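Local coordinates for FKBO (PDB 4BPS), which hydrolyses chorismate to a dihydroxycyclohexadiene carboxylate and pyruvate, a step in the biosynthesis of the immunosuppressants FK506 and FK520, at residues A[123-126]-A[127-131]; A[164-168]-A[169-173]; A[247-251]-A[252-256]; A[328-332]-A[333-337]. All blocks are in the same frame, centred on the assembly; numbering follows the deposited sequence. Where two conformers were deposited one is given.

All four contacts are local, yet their chemistry follows their place. Contacts 1 and 2 end helices 112-129 and 154-169, both with a Schellman motif; their centres lie about 14 Å apart, and Phe123 packs on Leu166 and Ile171 between them. In contact 1 Phe123, Leu125 and Thr126 are buried and Arg127 exposed; in contact 2 Leu166 is buried, Asp167 and Glu168 exposed. Contacts 3 and 4, a hairpin and a loop on the far side of the ligand from the helix ends, are joined by polar bonds: Arg332 NH1 lies 2.8 Å from His251 O. Both border the ligand pocket, contact 3 through Ile248 and contact 4 through Ala331, while His255 and Glu333 are exposed.

Contact 1 (A[123-126]-A[127-131]); sequences FQLT and RSLGY
With CG of Gln124 anti to the backbone N (chi1 -179°) and its chain bent at chi2, and with Arg127 bent at chi3 (-63°), the amide and the guanidinium meet one turn apart. Arg127 NH2 gives Gln124 OE1 a hydrogen bond of 2.9 Å, and NE adds a weak one. The two chains cross at about a right angle, with the amide and guanidinium planes 67° apart, and Phe123 O and the CA of Gln124 sit over one face of the guanidinium. An alanine at Gln124 would take away OE1, and the guanidinium is likely to be freer to swing from the helix. On the inner side Thr126 OG1 bonds Phe123 O at 2.8 Å, approaching from the same face of that carbonyl as Arg127 N. The helix 112-129 then closes in a Schellman motif: Tyr131 N reaches back to Thr126 O at 2.8 Å, while Gly130 N makes a weak bond to Arg127 O and Gly130 takes the positive phi of the C-prime position. Leu125 CD1 touches Leu129 CD1 at 3.7 Å, and both leucines rest on Trp92 of strand 90-94. Beyond the turn, Tyr131 OH is hydrogen-bonded to Thr95 O and Arg94 NH1.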
loop_
_atom_site.group_PDB
_atom_site.type_symbol
_atom_site.label_atom_id
_atom_site.label_comp_id
_atom_site.label_asym_id
_atom_site.label_seq_id
_atom_site.Cartn_x
_atom_site.Cartn_y
_atom_site.Cartn_z
ATOM N N PHE A 123 -0.162 -2.235 15.618
ATOM C CA PHE A 123 1.031 -1.817 16.354
ATOM C C PHE A 123 1.311 -2.789 17.491
ATOM O O PHE A 123 2.466 -3.165 17.735
ATOM C CB PHE A 123 0.898 -0.402 16.904
ATOM C CG PHE A 123 0.813 0.684 15.853
ATOM C CD1 PHE A 123 1.728 0.783 14.810
ATOM C CD2 PHE A 123 -0.173 1.648 15.943
ATOM C CE1 PHE A 123 1.643 1.810 13.882
ATOM C CE2 PHE A 123 -0.283 2.665 14.999
ATOM C CZ PHE A 123 0.629 2.748 13.974
ATOM N N GLN A 124 0.265 -3.202 18.213
ATOM C CA GLN A 124 0.468 -4.128 19.320
ATOM C C GLN A 124 0.982 -5.483 18.863
ATOM O O GLN A 124 1.822 -6.064 19.537
ATOM C CB GLN A 124 -0.826 -4.283 20.101
ATOM C CG GLN A 124 -0.691 -5.219 21.292
ATOM C CD GLN A 124 0.521 -4.907 22.219
ATOM O OE1 GLN A 124 0.793 -3.752 22.540
ATOM N NE2 GLN A 124 1.242 -5.948 22.642
ATOM N N LEU A 125 0.473 -6.003 17.738
ATOM C CA LEU A 125 0.932 -7.288 17.232
ATOM C C LEU A 125 2.405 -7.209 16.805
ATOM O O LEU A 125 3.201 -8.107 17.074
ATOM C CB LEU A 125 0.085 -7.749 16.036
ATOM C CG LEU A 125 0.433 -9.158 15.538
ATOM C CD1 LEU A 125 -0.005 -10.207 16.549
ATOM C CD2 LEU A 125 -0.207 -9.410 14.166
ATOM N N THR A 126 2.766 -6.137 16.105
ATOM C CA THR A 126 4.151 -5.994 15.690
ATOM C C THR A 126 5.062 -5.933 16.906
ATOM O O THR A 126 6.153 -6.513 16.892
ATOM C CB THR A 126 4.368 -4.795 14.748
ATOM O OG1 THR A 126 4.069 -3.568 15.415
ATOM C CG2 THR A 126 3.553 -4.943 13.451
ATOM N N ARG A 127 4.631 -5.262 17.965
ATOM C CA ARG A 127 5.437 -5.235 19.186
ATOM C C ARG A 127 5.506 -6.617 19.848
ATOM O O ARG A 127 6.598 -7.098 20.193
ATOM C CB ARG A 127 4.882 -4.208 20.168
ATOM C CG ARG A 127 5.099 -2.798 19.743
ATOM C CD ARG A 127 4.795 -1.843 20.877
ATOM N NE ARG A 127 3.393 -1.861 21.317
ATOM C CZ ARG A 127 2.438 -1.049 20.856
ATOM N NH1 ARG A 127 2.704 -0.133 19.927
ATOM N NH2 ARG A 127 1.212 -1.149 21.340
ATOM N N SER A 128 4.350 -7.259 20.025
ATOM C CA SER A 128 4.292 -8.524 20.740
ATOM C C SER A 128 5.052 -9.648 20.035
ATOM O O SER A 128 5.706 -10.460 20.690
ATOM C CB SER A 128 2.837 -8.942 20.919
ATOM O OG SER A 128 2.757 -10.193 21.563
ATOM N N LEU A 129 4.963 -9.693 18.704
ATOM C CA LEU A 129 5.643 -10.739 17.955
ATOM C C LEU A 129 7.123 -10.426 17.733
ATOM O O LEU A 129 7.893 -11.322 17.379
ATOM C CB LEU A 129 4.975 -10.979 16.609
ATOM C CG LEU A 129 3.574 -11.597 16.623
ATOM C CD1 LEU A 129 3.052 -11.750 15.203
ATOM C CD2 LEU A 129 3.542 -12.943 17.295
ATOM N N GLY A 130 7.533 -9.165 17.905
ATOM C CA GLY A 130 8.929 -8.798 17.712
ATOM C C GLY A 130 9.272 -8.373 16.289
ATOM O O GLY A 130 10.396 -8.634 15.846
ATOM N N TYR A 131 8.352 -7.678 15.614
ATOM C CA TYR A 131 8.569 -7.159 14.268
ATOM C C TYR A 131 8.206 -5.669 14.264
ATOM O O TYR A 131 7.260 -5.247 13.610
ATOM C CB TYR A 131 7.768 -7.948 13.214
ATOM C CG TYR A 131 8.156 -9.400 13.164
ATOM C CD1 TYR A 131 7.708 -10.294 14.140
ATOM C CD2 TYR A 131 8.996 -9.886 12.165
ATOM C CE1 TYR A 131 8.088 -11.623 14.128
ATOM C CE2 TYR A 131 9.402 -11.221 12.161
ATOM C CZ TYR A 131 8.937 -12.079 13.142
ATOM O OH TYR A 131 9.325 -13.393 13.151
#

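Contact 2 (A[164-168]-A[169-173]); sequences QALDE and GGIDP
Leu166 O receives two backbone N-H groups, Ile171 N at 2.9 Å and Gly169 N at 3.2 Å, which approach from opposite faces of its carbonyl plane. The first bond is nearly straight at its hydrogen (173°); the second comes from well above the plane. Together with a weak bond from Gly170 N to Asp167 O, the Ile171 bond defines the Schellman motif that ends helix 154-169, with Gly170 at positive phi. The same turn brings hydrophobic side chains together: Leu166 and Ile171 cross at about a right angle, CG of the leucine 3.8 Å from CB of the isoleucine. Leu166 CG lies beside the backbone N (chi1 -86°), and from there CD2 extends to the CA of Pro173 at 3.7 Å. Further out, Phe123 and Met176 pack against Leu166, and Met176 also touches Ile171, tying the helix end to helix 112-129 and the following loop. Along the outer surface Gln164 NE2 donates to Glu168 OE2 at 2.8 Å, one turn on, meeting the oxygen from above the carboxylate plane. A water bridges the helix end to the departing loop, donating to Asp167 OD1 and, at 2.7 Å, to Ile171 O.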
loop_
_atom_site.group_PDB
_atom_site.type_symbol
_atom_site.label_atom_id
_atom_site.label_comp_id
_atom_site.label_asym_id
_atom_site.label_seq_id
_atom_site.Cartn_x
_atom_site.Cartn_y
_atom_site.Cartn_z
ATOM N N GLN A 164 -5.174 8.821 15.459
ATOM C CA GLN A 164 -5.447 8.518 16.865
ATOM C C GLN A 164 -4.666 7.292 17.328
ATOM O O GLN A 164 -4.135 7.280 18.451
ATOM C CB GLN A 164 -6.949 8.331 17.096
ATOM C CG GLN A 164 -7.332 8.107 18.550
ATOM C CD GLN A 164 -8.811 7.891 18.701
ATOM O OE1 GLN A 164 -9.602 8.680 18.180
ATOM N NE2 GLN A 164 -9.204 6.830 19.413
ATOM N N ALA A 165 -4.590 6.266 16.485
ATOM C CA ALA A 165 -3.844 5.065 16.847
ATOM C C ALA A 165 -2.355 5.373 17.048
ATOM O O ALA A 165 -1.731 4.786 17.929
ATOM C CB ALA A 165 -4.015 3.971 15.824
ATOM N N LEU A 166 -1.778 6.259 16.236
ATOM C CA LEU A 166 -0.374 6.574 16.461
ATOM C C LEU A 166 -0.197 7.187 17.847
ATOM O O LEU A 166 0.739 6.846 18.572
ATOM C CB LEU A 166 0.210 7.513 15.400
ATOM C CG LEU A 166 0.766 6.867 14.119
ATOM C CD1 LEU A 166 -0.312 6.378 13.170
ATOM C CD2 LEU A 166 1.674 7.862 13.396
ATOM N N ASP A 167 -1.091 8.088 18.233
ATOM C CA ASP A 167 -0.989 8.653 19.579
ATOM C C ASP A 167 -1.187 7.605 20.669
ATOM O O ASP A 167 -0.509 7.631 21.690
ATOM C CB ASP A 167 -2.026 9.757 19.760
ATOM C CG ASP A 167 -1.755 10.954 18.885
ATOM O OD1 ASP A 167 -0.592 11.131 18.448
ATOM O OD2 ASP A 167 -2.710 11.719 18.627
ATOM N N GLU A 168 -2.140 6.703 20.471
ATOM C CA GLU A 168 -2.400 5.632 21.432
ATOM C C GLU A 168 -1.217 4.695 21.608
ATOM O O GLU A 168 -1.083 4.055 22.642
ATOM C CB GLU A 168 -3.635 4.847 20.979
ATOM C CG GLU A 168 -4.896 5.607 21.261
ATOM C CD GLU A 168 -6.131 5.101 20.525
ATOM O OE1 GLU A 168 -6.008 4.273 19.586
ATOM O OE2 GLU A 168 -7.242 5.523 20.927
ATOM N N GLY A 169 -0.359 4.623 20.589
ATOM C CA GLY A 169 0.775 3.724 20.621
ATOM C C GLY A 169 2.085 4.426 20.882
ATOM O O GLY A 169 3.119 3.760 20.960
ATOM N N GLY A 170 2.069 5.755 21.023
ATOM C CA GLY A 170 3.312 6.512 21.158
ATOM C C GLY A 170 4.190 6.386 19.917
ATOM O O GLY A 170 5.429 6.338 20.001
ATOM N N ILE A 171 3.557 6.326 18.749
ATOM C CA ILE A 171 4.264 6.090 17.497
ATOM C C ILE A 171 4.689 7.425 16.861
ATOM O O ILE A 171 3.861 8.321 16.672
ATOM C CB ILE A 171 3.358 5.313 16.497
ATOM C CG1 ILE A 171 2.848 3.980 17.093
ATOM C CG2 ILE A 171 4.068 5.080 15.165
ATOM C CD1 ILE A 171 3.911 2.914 17.302
ATOM N N ASP A 172 5.963 7.534 16.512
ATOM C CA ASP A 172 6.476 8.694 15.802
ATOM C C ASP A 172 5.975 8.651 14.353
ATOM O O ASP A 172 6.241 7.676 13.638
ATOM C CB ASP A 172 8.001 8.623 15.844
ATOM C CG ASP A 172 8.696 9.767 15.119
ATOM O OD1 ASP A 172 8.077 10.533 14.372
ATOM O OD2 ASP A 172 9.922 9.894 15.303
ATOM N N PRO A 173 5.250 9.702 13.883
ATOM C CA PRO A 173 4.738 9.659 12.497
ATOM C C PRO A 173 5.828 9.450 11.449
ATOM O O PRO A 173 5.538 8.876 10.407
ATOM C CB PRO A 173 4.049 11.030 12.334
ATOM C CG PRO A 173 4.714 11.915 13.370
ATOM C CD PRO A 173 4.961 10.984 14.540
HETATM O O HOH W 1 2.465 10.137 18.149
#

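Contact 3 (A[247-251]-A[252-256]); sequences GILGH and RTVHH. With 3EB (3-(2-carboxyethyl)benzoic acid), chain B.
Leu249 N donates to Arg252 O at 3.0 Å, and Arg252 N returns a bond to Leu249 O. This antiparallel hydrogen-bonded pair closes a beta hairpin through a type II' turn, in which Gly250 takes the positive phi. One step along, Ile248 and Thr253 form the non-hydrogen-bonded pair, where the CA of Ile248 makes a CA-H...O contact with Arg252 O. Val254 N then reaches Gly247 O in an almost straight bond (177°). Hydrophobic contact here is modest: Val254 CG1 touches Leu249 CB at 4.1 Å, while its CG2, set between the backbone N and the carbonyl carbon, lies against Gly247 O. Arg252, bent at chi3 (41°), turns along its own strand toward the next residue; NH2 donates to Thr253 O at 3.0 Å with the acceptor in the guanidinium plane, and NE adds a weak second bond to that oxygen. The imidazole of His251 brings CE1 to 3.9 Å from Arg252 CG, its ring plane 43° from that of the guanidinium. Its ND1 is hydrogen-bonded to Tyr219 OH, and the side chain also touches Tyr215, which binds substrate. An alanine at His251 would remove the ring, and the Tyr219 hydroxyl would probably lose this partner while the packing on Tyr215 opened. Outside the hairpin, Thr253 OG1 is hydrogen-bonded to Asp334 OD1 and Arg332 NH1 of the loop 328-337. Ile248 faces the ligand pocket on the same side as Thr253; in one of its two conformers, CD1 lies 3.4 Å from OXT of the bound 3-(2-carboxyethyl)benzoic acid.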
loop_
_atom_site.group_PDB
_atom_site.type_symbol
_atom_site.label_atom_id
_atom_site.label_comp_id
_atom_site.label_asym_id
_atom_site.label_seq_id
_atom_site.Cartn_x
_atom_site.Cartn_y
_atom_site.Cartn_z
ATOM N N GLY A 247 -0.748 12.635 -8.812
ATOM C CA GLY A 247 -0.401 13.876 -9.502
ATOM C C GLY A 247 -0.555 15.085 -8.586
ATOM O O GLY A 247 -1.533 15.856 -8.697
ATOM N N ILE A 248 0.411 15.215 -7.682
ATOM C CA ILE A 248 0.469 16.276 -6.697
ATOM C C ILE A 248 1.847 16.954 -6.790
ATOM O O ILE A 248 2.860 16.293 -7.075
ATOM C CB ILE A 248 0.249 15.671 -5.265
ATOM C CG1 ILE A 248 -1.241 15.428 -4.984
ATOM C CG2 ILE A 248 0.811 16.548 -4.163
ATOM C CD1 ILE A 248 -1.521 14.521 -3.779
ATOM N N LEU A 249 1.869 18.259 -6.542
ATOM C CA LEU A 249 3.124 19.003 -6.386
ATOM C C LEU A 249 2.951 19.835 -5.107
ATOM O O LEU A 249 1.934 20.520 -4.916
ATOM C CB LEU A 249 3.517 19.759 -7.662
ATOM C CG LEU A 249 3.888 18.832 -8.859
ATOM C CD1 LEU A 249 4.112 19.662 -10.113
ATOM C CD2 LEU A 249 5.081 17.806 -8.670
ATOM N N GLY A 250 3.907 19.751 -4.193
ATOM C CA GLY A 250 3.715 20.288 -2.852
ATOM C C GLY A 250 2.688 19.405 -2.166
ATOM O O GLY A 250 2.895 18.181 -2.087
ATOM N N HIS A 251 1.566 19.986 -1.713
ATOM C CA HIS A 251 0.421 19.187 -1.281
ATOM C C HIS A 251 -0.706 19.221 -2.307
ATOM O O HIS A 251 -1.726 18.566 -2.106
ATOM C CB HIS A 251 -0.128 19.634 0.080
ATOM C CG HIS A 251 -0.590 21.055 0.092
ATOM N ND1 HIS A 251 -1.720 21.487 -0.577
ATOM C CD2 HIS A 251 -0.024 22.149 0.651
ATOM C CE1 HIS A 251 -1.824 22.792 -0.423
ATOM N NE2 HIS A 251 -0.808 23.218 0.311
ATOM N N ARG A 252 -0.556 20.014 -3.353
ATOM C CA ARG A 252 -1.673 20.347 -4.220
ATOM C C ARG A 252 -1.909 19.349 -5.337
ATOM O O ARG A 252 -0.981 18.971 -6.052
ATOM C CB ARG A 252 -1.343 21.687 -4.898
ATOM C CG ARG A 252 -1.861 22.986 -4.343
ATOM C CD ARG A 252 -1.910 24.033 -5.531
ATOM N NE ARG A 252 -2.420 23.407 -6.775
ATOM C CZ ARG A 252 -2.671 24.006 -7.926
ATOM N NH1 ARG A 252 -2.488 25.310 -8.075
ATOM N NH2 ARG A 252 -3.134 23.264 -8.945
ATOM N N THR A 253 -3.176 19.008 -5.558
ATOM C CA THR A 253 -3.565 18.325 -6.774
ATOM C C THR A 253 -3.212 19.224 -7.952
ATOM O O THR A 253 -3.554 20.420 -7.957
ATOM C CB THR A 253 -5.074 18.058 -6.774
ATOM O OG1 THR A 253 -5.360 17.182 -5.688
ATOM C CG2 THR A 253 -5.527 17.443 -8.099
ATOM N N VAL A 254 -2.565 18.661 -8.969
ATOM C CA VAL A 254 -2.297 19.380 -10.213
ATOM C C VAL A 254 -3.045 18.707 -11.371
ATOM O O VAL A 254 -3.634 17.639 -11.209
ATOM C CB VAL A 254 -0.792 19.558 -10.474
ATOM C CG1 VAL A 254 -0.174 20.442 -9.392
ATOM C CG2 VAL A 254 -0.103 18.233 -10.615
ATOM N N HIS A 255 -3.090 19.391 -12.513
ATOM C CA HIS A 255 -3.753 18.832 -13.703
ATOM C C HIS A 255 -5.199 18.425 -13.402
ATOM O O HIS A 255 -5.652 17.323 -13.727
ATOM C CB HIS A 255 -2.952 17.694 -14.326
ATOM C CG HIS A 255 -1.615 18.122 -14.835
ATOM N ND1 HIS A 255 -1.461 19.068 -15.827
ATOM C CD2 HIS A 255 -0.367 17.725 -14.495
ATOM C CE1 HIS A 255 -0.173 19.227 -16.075
ATOM N NE2 HIS A 255 0.512 18.420 -15.286
ATOM N N HIS A 256 -5.966 19.363 -12.843
ATOM C CA HIS A 256 -7.368 19.121 -12.556
ATOM C C HIS A 256 -8.092 18.631 -13.803
ATOM O O HIS A 256 -7.984 19.231 -14.875
ATOM C CB HIS A 256 -8.019 20.423 -12.042
ATOM C CG HIS A 256 -9.335 20.204 -11.382
ATOM N ND1 HIS A 256 -10.524 20.136 -12.082
ATOM C CD2 HIS A 256 -9.655 20.081 -10.073
ATOM C CE1 HIS A 256 -11.518 19.954 -11.225
ATOM N NE2 HIS A 256 -11.018 19.922 -10.001
HETATM C C 3EB B . -1.294 11.837 -1.488
HETATM O O 3EB B . -1.670 12.387 -0.447
HETATM C CA 3EB B . -2.220 11.006 -2.331
HETATM O OAB 3EB B . -3.675 7.933 3.212
HETATM O OAD 3EB B . -2.394 6.122 3.180
HETATM C CAE 3EB B . -1.250 8.359 -1.175
HETATM C CAF 3EB B . -0.652 7.335 -0.450
HETATM C CAG 3EB B . -2.391 8.998 -0.688
HETATM C CAH 3EB B . -1.187 6.928 0.760
HETATM C CAL 3EB B . -2.856 7.192 2.630
HETATM C CAM 3EB B . -2.905 8.588 0.543
HETATM C CAN 3EB B . -2.304 7.570 1.283
HETATM O OXT 3EB B . -0.100 11.987 -1.954
HETATM C C2 3EB B . -3.111 10.081 -1.476
#

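Contact 4 (A[328-332]-A[333-337]); sequences TDIAR and EDLLV
Ile330 and Leu335 cross at about a right angle, with Ile330 CG2 resting 3.6 Å from Leu335 CB. The other branch, CG1, lies beside the backbone N of its own residue and meets Leu335 O at 3.2 Å, a close apolar-to-carbonyl contact, so the isoleucine bears on both the side chain and the backbone of the leucine. Arg332 approaches the same leucine from another direction. Its chain is extended from CG to NE (chi2 176°) and crosses Leu335 obliquely, so that CD meets Leu335 CD1 at 3.8 Å. Asp334 runs beside Arg332, pointing the same way, with OD1 3.6 Å from Arg332 CB. The planes of carboxylate and guanidinium are 60° apart and their charged atoms do not meet: Arg332 NH1 is 5.1 Å from Asp334 OD1. Arg332, Asp334 and Leu335 belong to a type I beta turn from Arg332 to Leu335, in the loop between strands 323-327 and 337-343; Leu335 N donates to Arg332 O at 3.0 Å. Instead of pairing directly, Arg332 and Asp334 find partners for their polar ends on the neighbouring hairpin 247-256, at Thr253 and His251. The turn lies beside the active site: Ala331 touches the bound ligand, Arg332 packs on the substrate-binding Tyr215, and Ile330 lies about 3 Å, side chain to side chain, from Glu338, the proton acceptor.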
loop_
_atom_site.group_PDB
_atom_site.type_symbol
_atom_site.label_atom_id
_atom_site.label_comp_id
_atom_site.label_asym_id
_atom_site.label_seq_id
_atom_site.Cartn_x
_atom_site.Cartn_y
_atom_site.Cartn_z
ATOM N N THR A 328 -11.074 2.181 -9.492
ATOM C CA THR A 328 -11.507 2.480 -8.134
ATOM C C THR A 328 -11.147 3.935 -7.801
ATOM O O THR A 328 -10.342 4.561 -8.484
ATOM C CB THR A 328 -10.867 1.482 -7.153
ATOM O OG1 THR A 328 -11.624 1.469 -5.936
ATOM C CG2 THR A 328 -9.397 1.816 -6.879
ATOM N N ASP A 329 -11.781 4.462 -6.762
ATOM C CA ASP A 329 -11.599 5.856 -6.374
ATOM C C ASP A 329 -10.288 6.113 -5.629
ATOM O O ASP A 329 -9.657 5.189 -5.093
ATOM C CB ASP A 329 -12.761 6.307 -5.500
ATOM C CG ASP A 329 -14.071 6.506 -6.275
ATOM O OD1 ASP A 329 -14.114 6.374 -7.503
ATOM O OD2 ASP A 329 -15.067 6.874 -5.645
ATOM N N ILE A 330 -9.891 7.392 -5.631
ATOM C CA ILE A 330 -8.655 7.849 -5.017
ATOM C C ILE A 330 -8.986 8.684 -3.754
ATOM O O ILE A 330 -10.122 9.136 -3.572
ATOM C CB ILE A 330 -7.840 8.718 -6.024
ATOM C CG1 ILE A 330 -7.945 8.169 -7.468
ATOM C CG2 ILE A 330 -6.371 8.895 -5.549
ATOM C CD1 ILE A 330 -7.307 6.799 -7.709
ATOM N N ALA A 331 -7.994 8.907 -2.884
ATOM C CA ALA A 331 -8.233 9.545 -1.592
ATOM C C ALA A 331 -8.859 10.934 -1.667
ATOM O O ALA A 331 -9.566 11.308 -0.730
ATOM C CB ALA A 331 -6.919 9.637 -0.811
ATOM N N ARG A 332 -8.552 11.708 -2.724
ATOM C CA ARG A 332 -9.246 12.980 -2.987
ATOM C C ARG A 332 -10.099 12.813 -4.222
ATOM O O ARG A 332 -9.651 12.213 -5.206
ATOM C CB ARG A 332 -8.278 14.125 -3.293
ATOM C CG ARG A 332 -7.258 14.381 -2.234
ATOM C CD ARG A 332 -6.305 15.456 -2.670
ATOM N NE ARG A 332 -5.276 15.645 -1.663
ATOM C CZ ARG A 332 -4.223 16.432 -1.820
ATOM N NH1 ARG A 332 -3.991 17.088 -2.976
ATOM N NH2 ARG A 332 -3.367 16.548 -0.818
ATOM N N GLU A 333 -11.303 13.388 -4.208
ATOM C CA GLU A 333 -12.193 13.345 -5.361
ATOM C C GLU A 333 -11.494 13.853 -6.632
ATOM O O GLU A 333 -11.708 13.275 -7.701
ATOM C CB GLU A 333 -13.482 14.153 -5.117
ATOM C CG GLU A 333 -14.478 14.158 -6.301
ATOM C CD GLU A 333 -15.224 12.835 -6.481
ATOM O OE1 GLU A 333 -15.370 12.046 -5.508
ATOM O OE2 GLU A 333 -15.683 12.578 -7.616
ATOM N N ASP A 334 -10.657 14.896 -6.510
ATOM C CA ASP A 334 -10.021 15.451 -7.706
ATOM C C ASP A 334 -8.757 14.735 -8.183
ATOM O O ASP A 334 -8.190 15.130 -9.205
ATOM C CB ASP A 334 -9.776 16.965 -7.573
ATOM C CG ASP A 334 -8.765 17.342 -6.505
ATOM O OD1 ASP A 334 -8.012 16.479 -6.001
ATOM O OD2 ASP A 334 -8.683 18.567 -6.225
ATOM N N LEU A 335 -8.353 13.679 -7.486
ATOM C CA LEU A 335 -7.299 12.808 -7.986
ATOM C C LEU A 335 -7.939 11.720 -8.828
ATOM O O LEU A 335 -8.927 11.096 -8.420
ATOM C CB LEU A 335 -6.466 12.229 -6.838
ATOM C CG LEU A 335 -5.665 13.280 -6.053
ATOM C CD1 LEU A 335 -5.034 12.640 -4.821
ATOM C CD2 LEU A 335 -4.600 13.968 -6.928
ATOM N N LEU A 336 -7.348 11.490 -9.997
ATOM C CA LEU A 336 -7.946 10.661 -11.028
ATOM C C LEU A 336 -7.206 9.354 -11.273
ATOM O O LEU A 336 -7.720 8.460 -11.963
ATOM C CB LEU A 336 -7.977 11.455 -12.339
ATOM C CG LEU A 336 -8.675 12.819 -12.245
ATOM C CD1 LEU A 336 -8.506 13.599 -13.537
ATOM C CD2 LEU A 336 -10.138 12.646 -11.896
ATOM N N VAL A 337 -5.975 9.261 -10.755
ATOM C CA VAL A 337 -5.099 8.128 -11.027
ATOM C C VAL A 337 -4.004 8.099 -9.976
ATOM O O VAL A 337 -3.566 9.161 -9.499
ATOM C CB VAL A 337 -4.486 8.245 -12.448
ATOM C CG1 VAL A 337 -3.734 9.590 -12.670
ATOM C CG2 VAL A 337 -3.569 7.037 -12.758
#